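Local coordinates for protein shikimate dehydrogenase (NADP(+)) (Listeria monocytogenes, PDB 3TNL) that catalyses the reversible, NADPH-linked reduction of 3-dehydroshikimate to shikimate, a step of the chorismate pathway that leads to the aromatic amino acids, at residues 56-67 against 297-306. Sequence-based numbering, arbitrary orientation.
Sequences HNEAFAKLGLDY and FEIWTHKEMP
F297 sits as a knob among H56, A59, F60 and L63 of helix 52-63. Its CE1 lies 3.4 Å from A59 CB, while L65 CD1 meets CZ, the far end of the ring, at 3.8 Å. F60 lies alongside in a near-parallel but slipped pair, planes 28° apart and hardly overlapping. With CG of F297 anti to its backbone N (chi1 -172°), the ring reaches out from its own helix into this hole. H56 brings ND1 to the edge of F297, 3.6 Å from CD1, and takes the edge of W300 on its face in a T-shaped pair with centroids 5.3 Å apart. The methyl CE of M305, swung round by the bend at chi3 (-66°), lies 3.8 Å from both ND1 and CE1 of H56. L63 CD1 packs at the CE2 edge of F297 and on P306 CD.

No hydrogen bond joins the two segments. F297 O takes T301 N and T301 OG1 from opposite faces of its carbonyl plane; OG1 also accepts from K303 N in an ST turn, and T301 CG2 lies over the centre of the F297 ring. A Schellman motif at G64 closes the other helix, whose S52, a shikimate-binding residue, is about 5 Å from H56 between side chains.

H56 also stacks on Y69 of strand 67-73, and W300 NE1 hydrogen-bonds to V124 O. F60 and W300 both touch I40 of strand 38-44, so helices 52-63 and 286-301 meet on the substrate-binding domain's sheet, with helix 307-313 flanking A59.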
ATOM      1  N   HIS B  56       1.196  -8.774 -11.338  1.00 18.11           N
ATOM      2  CA  HIS B  56       2.331  -8.682 -10.421  1.00 16.73           C
ATOM      3  C   HIS B  56       2.147  -9.484  -9.144  1.00 17.85           C
ATOM      4  O   HIS B  56       3.096 -10.099  -8.667  1.00 17.64           O
ATOM      5  CB  HIS B  56       2.691  -7.219 -10.139  1.00 16.29           C
ATOM      6  CG  HIS B  56       3.247  -6.535 -11.340  1.00 16.21           C
ATOM      7  ND1 HIS B  56       4.504  -6.833 -11.839  1.00 19.33           N
ATOM      8  CD2 HIS B  56       2.696  -5.644 -12.194  1.00 17.94           C
ATOM      9  CE1 HIS B  56       4.703  -6.128 -12.934  1.00 19.78           C
ATOM     10  NE2 HIS B  56       3.634  -5.382 -13.162  1.00 18.36           N
ATOM     11  N   ASN B  57       0.940  -9.506  -8.593  1.00 18.25           N
ATOM     12  CA  ASN B  57       0.721 -10.299  -7.378  1.00 18.71           C
ATOM     13  C   ASN B  57       0.914 -11.798  -7.623  1.00 19.63           C
ATOM     14  O   ASN B  57       1.484 -12.506  -6.808  1.00 21.16           O
ATOM     15  CB  ASN B  57      -0.647  -9.975  -6.769  1.00 18.03           C
ATOM     16  CG  ASN B  57      -0.656  -8.637  -6.109  1.00 17.44           C
ATOM     17  OD1 ASN B  57       0.313  -8.297  -5.458  1.00 18.64           O
ATOM     18  ND2 ASN B  57      -1.727  -7.866  -6.287  1.00 17.26           N
ATOM     19  N   GLU B  58       0.461 -12.269  -8.768  1.00 18.38           N
ATOM     20  CA  GLU B  58       0.670 -13.689  -9.130  1.00 18.84           C
ATOM     21  C   GLU B  58       2.167 -13.947  -9.292  1.00 20.81           C
ATOM     22  O   GLU B  58       2.661 -14.994  -8.857  1.00 21.40           O
ATOM     23  CB  GLU B  58      -0.108 -14.064 -10.389  1.00 20.92           C
ATOM     24  CG  GLU B  58      -1.616 -14.121 -10.167  1.00 20.99           C
ATOM     25  CD  GLU B  58      -2.095 -15.339  -9.407  1.00 27.95           C
ATOM     26  OE1 GLU B  58      -3.230 -15.287  -8.903  1.00 28.23           O
ATOM     27  OE2 GLU B  58      -1.364 -16.350  -9.343  1.00 31.49           O
ATOM     28  N   ALA B  59       2.908 -13.000  -9.887  1.00 19.09           N
ATOM     29  CA  ALA B  59       4.348 -13.149 -10.055  1.00 19.75           C
ATOM     30  C   ALA B  59       5.054 -13.147  -8.696  1.00 21.61           C
ATOM     31  O   ALA B  59       5.916 -13.999  -8.422  1.00 21.32           O
ATOM     32  CB  ALA B  59       4.927 -12.009 -10.991  1.00 20.20           C
ATOM     33  N   PHE B  60       4.691 -12.204  -7.825  1.00 19.10           N
ATOM     34  CA  PHE B  60       5.322 -12.156  -6.515  1.00 20.24           C
ATOM     35  C   PHE B  60       5.094 -13.469  -5.760  1.00 21.22           C
ATOM     36  O   PHE B  60       6.033 -14.023  -5.173  1.00 22.77           O
ATOM     37  CB  PHE B  60       4.780 -11.031  -5.642  1.00 20.55           C
ATOM     38  CG  PHE B  60       5.012  -9.655  -6.159  1.00 20.59           C
ATOM     39  CD1 PHE B  60       6.214  -9.276  -6.696  1.00 18.74           C
ATOM     40  CD2 PHE B  60       4.015  -8.699  -6.017  1.00 16.54           C
ATOM     41  CE1 PHE B  60       6.431  -7.978  -7.107  1.00 17.50           C
ATOM     42  CE2 PHE B  60       4.230  -7.366  -6.408  1.00 16.13           C
ATOM     43  CZ  PHE B  60       5.425  -7.021  -7.010  1.00 17.58           C
ATOM     44  N   ALA B  61       3.851 -13.938  -5.752  1.00 22.40           N
ATOM     45  CA  ALA B  61       3.490 -15.174  -5.045  1.00 24.20           C
ATOM     46  C   ALA B  61       4.214 -16.394  -5.603  1.00 27.01           C
ATOM     47  O   ALA B  61       4.718 -17.214  -4.829  1.00 28.43           O
ATOM     48  CB  ALA B  61       1.977 -15.378  -5.046  1.00 24.66           C
ATOM     49  N   LYS B  62       4.289 -16.493  -6.928  1.00 28.02           N
ATOM     50  CA  LYS B  62       4.994 -17.593  -7.591  1.00 27.61           C
ATOM     51  C   LYS B  62       6.462 -17.628  -7.183  1.00 27.60           C
ATOM     52  O   LYS B  62       7.004 -18.709  -6.880  1.00 29.18           O
ATOM     53  CB  LYS B  62       4.893 -17.434  -9.118  1.00 28.82           C
ATOM     54  CG  LYS B  62       5.585 -18.535  -9.934  1.00 31.72           C
ATOM     55  CD  LYS B  62       5.006 -19.892  -9.634  1.00 31.61           C
ATOM     56  CE  LYS B  62       5.567 -20.950 -10.592  1.00 39.87           C
ATOM     57  NZ  LYS B  62       5.048 -22.305 -10.248  1.00 44.15           N
ATOM     58  N   LEU B  63       7.117 -16.470  -7.167  1.00 25.62           N
ATOM     59  CA  LEU B  63       8.545 -16.387  -6.843  1.00 26.43           C
ATOM     60  C   LEU B  63       8.817 -16.294  -5.336  1.00 26.55           C
ATOM     61  O   LEU B  63       9.973 -16.286  -4.922  1.00 28.29           O
ATOM     62  CB  LEU B  63       9.205 -15.188  -7.539  1.00 25.05           C
ATOM     63  CG  LEU B  63       9.246 -15.179  -9.075  1.00 27.34           C
ATOM     64  CD1 LEU B  63      10.150 -14.077  -9.565  1.00 31.92           C
ATOM     65  CD2 LEU B  63       9.713 -16.493  -9.609  1.00 28.75           C
ATOM     66  N   GLY B  64       7.758 -16.185  -4.535  1.00 26.06           N
ATOM     67  CA  GLY B  64       7.902 -16.059  -3.081  1.00 25.25           C
ATOM     68  C   GLY B  64       8.510 -14.742  -2.637  1.00 24.86           C
ATOM     69  O   GLY B  64       9.204 -14.680  -1.623  1.00 26.96           O
ATOM     70  N   LEU B  65       8.242 -13.674  -3.389  1.00 23.58           N
ATOM     71  CA  LEU B  65       8.761 -12.367  -3.069  1.00 23.03           C
ATOM     72  C   LEU B  65       7.725 -11.668  -2.185  1.00 21.76           C
ATOM     73  O   LEU B  65       6.522 -11.768  -2.451  1.00 21.65           O
ATOM     74  CB  LEU B  65       9.032 -11.540  -4.327  1.00 22.20           C
ATOM     75  CG  LEU B  65       9.901 -12.206  -5.391  1.00 26.57           C
ATOM     76  CD1 LEU B  65      10.190 -11.191  -6.506  1.00 22.82           C
ATOM     77  CD2 LEU B  65      11.186 -12.781  -4.810  1.00 30.00           C
ATOM     78  N   ASP B  66       8.188 -10.946  -1.175  1.00 20.69           N
ATOM     79  CA  ASP B  66       7.281 -10.355  -0.203  1.00 19.51           C
ATOM     80  C   ASP B  66       6.860  -8.937  -0.563  1.00 18.81           C
ATOM     81  O   ASP B  66       7.228  -7.956   0.103  1.00 18.42           O
ATOM     82  CB  ASP B  66       7.894 -10.434   1.176  1.00 19.63           C
ATOM     83  CG  ASP B  66       6.862 -10.350   2.287  1.00 19.93           C
ATOM     84  OD1 ASP B  66       7.311 -10.323   3.454  1.00 20.53           O
ATOM     85  OD2 ASP B  66       5.621 -10.325   1.984  1.00 20.04           O
ATOM     86  N   TYR B  67       6.109  -8.853  -1.658  0.50 17.79           N
ATOM     87  CA  TYR B  67       5.547  -7.621  -2.156  0.50 18.42           C
ATOM     88  C   TYR B  67       4.096  -7.857  -2.536  0.50 17.45           C
ATOM     89  O   TYR B  67       3.666  -8.991  -2.787  0.50 18.44           O
ATOM     90  CB  TYR B  67       6.270  -7.134  -3.422  0.50 18.90           C
ATOM     91  CG  TYR B  67       7.598  -6.437  -3.251  0.50 17.95           C
ATOM     92  CD1 TYR B  67       7.667  -5.088  -2.884  0.50 17.54           C
ATOM     93  CD2 TYR B  67       8.784  -7.089  -3.544  0.50 18.59           C
ATOM     94  CE1 TYR B  67       8.876  -4.437  -2.767  0.50 19.24           C
ATOM     95  CE2 TYR B  67      10.011  -6.430  -3.433  0.50 19.41           C
ATOM     96  CZ  TYR B  67      10.044  -5.109  -3.042  0.50 23.77           C
ATOM     97  OH  TYR B  67      11.252  -4.452  -2.929  0.50 27.31           O
ATOM     98  N   PHE B 297       8.867  -5.237 -13.461  1.00 16.17           N
ATOM     99  CA  PHE B 297       9.077  -6.223 -12.396  1.00 16.70           C
ATOM    100  C   PHE B 297      10.567  -6.370 -12.052  1.00 16.52           C
ATOM    101  O   PHE B 297      10.942  -6.407 -10.858  1.00 18.65           O
ATOM    102  CB  PHE B 297       8.502  -7.552 -12.857  1.00 16.46           C
ATOM    103  CG  PHE B 297       8.475  -8.606 -11.796  1.00 17.62           C
ATOM    104  CD1 PHE B 297       7.375  -8.754 -10.985  1.00 18.47           C
ATOM    105  CD2 PHE B 297       9.551  -9.470 -11.630  1.00 18.86           C
ATOM    106  CE1 PHE B 297       7.347  -9.765 -10.014  1.00 19.84           C
ATOM    107  CE2 PHE B 297       9.535 -10.464 -10.655  1.00 17.76           C
ATOM    108  CZ  PHE B 297       8.423 -10.593  -9.846  1.00 18.36           C
ATOM    109  N   GLU B 298      11.414  -6.401 -13.081  1.00 15.46           N
ATOM    110  CA  GLU B 298      12.885  -6.506 -12.850  1.00 18.07           C
ATOM    111  C   GLU B 298      13.461  -5.232 -12.270  1.00 17.71           C
ATOM    112  O   GLU B 298      14.345  -5.283 -11.386  1.00 18.23           O
ATOM    113  CB  GLU B 298      13.682  -6.913 -14.109  1.00 20.08           C
ATOM    114  CG  GLU B 298      15.230  -7.004 -13.804  1.00 23.07           C
ATOM    115  CD  GLU B 298      16.146  -7.381 -14.989  1.00 28.81           C
ATOM    116  OE1 GLU B 298      15.655  -7.664 -16.094  1.00 30.74           O
ATOM    117  OE2 GLU B 298      17.387  -7.369 -14.773  1.00 31.69           O
ATOM    118  N   ILE B 299      12.995  -4.088 -12.762  1.00 16.24           N
ATOM    119  CA  ILE B 299      13.430  -2.790 -12.245  1.00 16.60           C
ATOM    120  C   ILE B 299      13.170  -2.752 -10.714  1.00 16.57           C
ATOM    121  O   ILE B 299      14.001  -2.279  -9.950  1.00 18.68           O
ATOM    122  CB  ILE B 299      12.731  -1.626 -12.996  1.00 17.13           C
ATOM    123  CG1 ILE B 299      13.373  -1.397 -14.375  1.00 18.48           C
ATOM    124  CG2 ILE B 299      12.822  -0.353 -12.215  1.00 18.49           C
ATOM    125  CD1 ILE B 299      12.569  -0.531 -15.319  1.00 18.34           C
ATOM    126  N   TRP B 300      12.027  -3.265 -10.271  1.00 16.05           N
ATOM    127  CA  TRP B 300      11.726  -3.203  -8.848  1.00 15.74           C
ATOM    128  C   TRP B 300      12.402  -4.265  -8.007  1.00 15.41           C
ATOM    129  O   TRP B 300      12.938  -3.964  -6.936  1.00 17.55           O
ATOM    130  CB  TRP B 300      10.223  -3.309  -8.579  1.00 15.36           C
ATOM    131  CG  TRP B 300       9.386  -2.205  -9.239  1.00 14.23           C
ATOM    132  CD1 TRP B 300       9.669  -0.883  -9.314  1.00 14.40           C
ATOM    133  CD2 TRP B 300       8.126  -2.377  -9.892  1.00 14.93           C
ATOM    134  NE1 TRP B 300       8.678  -0.238  -9.980  1.00 15.56           N
ATOM    135  CE2 TRP B 300       7.726  -1.132 -10.368  1.00 16.40           C
ATOM    136  CE3 TRP B 300       7.328  -3.496 -10.150  1.00 14.96           C
ATOM    137  CZ2 TRP B 300       6.533  -0.947 -11.067  1.00 15.72           C
ATOM    138  CZ3 TRP B 300       6.144  -3.318 -10.862  1.00 17.08           C
ATOM    139  CH2 TRP B 300       5.761  -2.066 -11.286  1.00 15.06           C
ATOM    140  N   THR B 301      12.326  -5.505  -8.483  1.00 16.05           N
ATOM    141  CA  THR B 301      12.765  -6.694  -7.709  1.00 16.90           C
ATOM    142  C   THR B 301      14.123  -7.258  -8.013  1.00 17.70           C
ATOM    143  O   THR B 301      14.662  -8.027  -7.209  1.00 19.01           O
ATOM    144  CB  THR B 301      11.757  -7.857  -7.881  1.00 18.49           C
ATOM    145  OG1 THR B 301      11.902  -8.434  -9.193  1.00 18.01           O
ATOM    146  CG2 THR B 301      10.288  -7.408  -7.629  1.00 16.61           C
ATOM    147  N   HIS B 302      14.655  -6.948  -9.186  1.00 17.80           N
ATOM    148  CA  HIS B 302      15.920  -7.481  -9.645  1.00 18.51           C
ATOM    149  C   HIS B 302      15.877  -8.989  -9.721  1.00 20.24           C
ATOM    150  O   HIS B 302      16.891  -9.682  -9.529  1.00 21.76           O
ATOM    151  CB  HIS B 302      17.116  -6.874  -8.898  1.00 20.28           C
ATOM    152  CG  HIS B 302      17.314  -5.447  -9.259  1.00 20.98           C
ATOM    153  ND1 HIS B 302      17.911  -5.071 -10.440  1.00 26.02           N
ATOM    154  CD2 HIS B 302      16.881  -4.309  -8.676  1.00 20.95           C
ATOM    155  CE1 HIS B 302      17.868  -3.754 -10.546  1.00 24.81           C
ATOM    156  NE2 HIS B 302      17.263  -3.269  -9.485  1.00 23.26           N
ATOM    157  N   LYS B 303      14.672  -9.470 -10.036  1.00 19.50           N
ATOM    158  CA  LYS B 303      14.446 -10.855 -10.362  1.00 21.05           C
ATOM    159  C   LYS B 303      13.627 -10.872 -11.650  1.00 22.58           C
ATOM    160  O   LYS B 303      12.904  -9.951 -11.956  1.00 21.83           O
ATOM    161  CB  LYS B 303      13.800 -11.608  -9.239  1.00 22.81           C
ATOM    162  CG  LYS B 303      14.704 -11.577  -8.001  1.00 25.86           C
ATOM    163  CD  LYS B 303      14.448 -12.695  -7.067  1.00 27.50           C
ATOM    164  CE  LYS B 303      15.356 -12.585  -5.851  1.00 27.21           C
ATOM    165  NZ  LYS B 303      15.329 -13.773  -4.981  1.00 34.04           N
ATOM    166  N   GLU B 304      13.805 -11.929 -12.422  1.00 25.69           N
ATOM    167  CA  GLU B 304      13.115 -12.089 -13.687  1.00 25.16           C
ATOM    168  C   GLU B 304      11.685 -12.568 -13.479  1.00 23.89           C
ATOM    169  O   GLU B 304      11.462 -13.559 -12.786  1.00 25.92           O
ATOM    170  CB  GLU B 304      13.884 -13.140 -14.511  1.00 27.54           C
ATOM    171  CG  GLU B 304      13.356 -13.377 -15.901  1.00 28.92           C
ATOM    172  CD  GLU B 304      14.254 -14.292 -16.724  1.00 35.34           C
ATOM    173  OE1 GLU B 304      15.179 -14.922 -16.160  1.00 35.63           O
ATOM    174  OE2 GLU B 304      14.015 -14.381 -17.943  1.00 42.06           O
ATOM    175  N   MET B 305      10.710 -11.894 -14.103  1.00 22.75           N
ATOM    176  CA  MET B 305       9.299 -12.325 -14.041  1.00 22.46           C
ATOM    177  C   MET B 305       9.096 -13.574 -14.874  1.00 25.79           C
ATOM    178  O   MET B 305       9.625 -13.646 -15.960  1.00 26.72           O
ATOM    179  CB  MET B 305       8.350 -11.232 -14.604  1.00 22.19           C
ATOM    180  CG  MET B 305       6.885 -11.712 -14.825  1.00 25.95           C
ATOM    181  SD  MET B 305       5.726 -10.517 -15.599  1.00 33.49           S
ATOM    182  CE  MET B 305       5.753  -9.452 -14.343  1.00 22.86           C
ATOM    183  N   PRO B 306       8.302 -14.543 -14.371  1.00 24.80           N
ATOM    184  CA  PRO B 306       8.011 -15.786 -15.138  1.00 27.03           C
ATOM    185  C   PRO B 306       6.845 -15.519 -16.109  1.00 26.49           C
ATOM    186  O   PRO B 306       5.691 -15.806 -15.789  1.00 27.00           O
ATOM    187  CB  PRO B 306       7.628 -16.773 -14.043  1.00 29.61           C
ATOM    188  CG  PRO B 306       7.052 -15.927 -12.968  1.00 28.45           C
ATOM    189  CD  PRO B 306       7.780 -14.620 -12.995  1.00 27.20           C
TER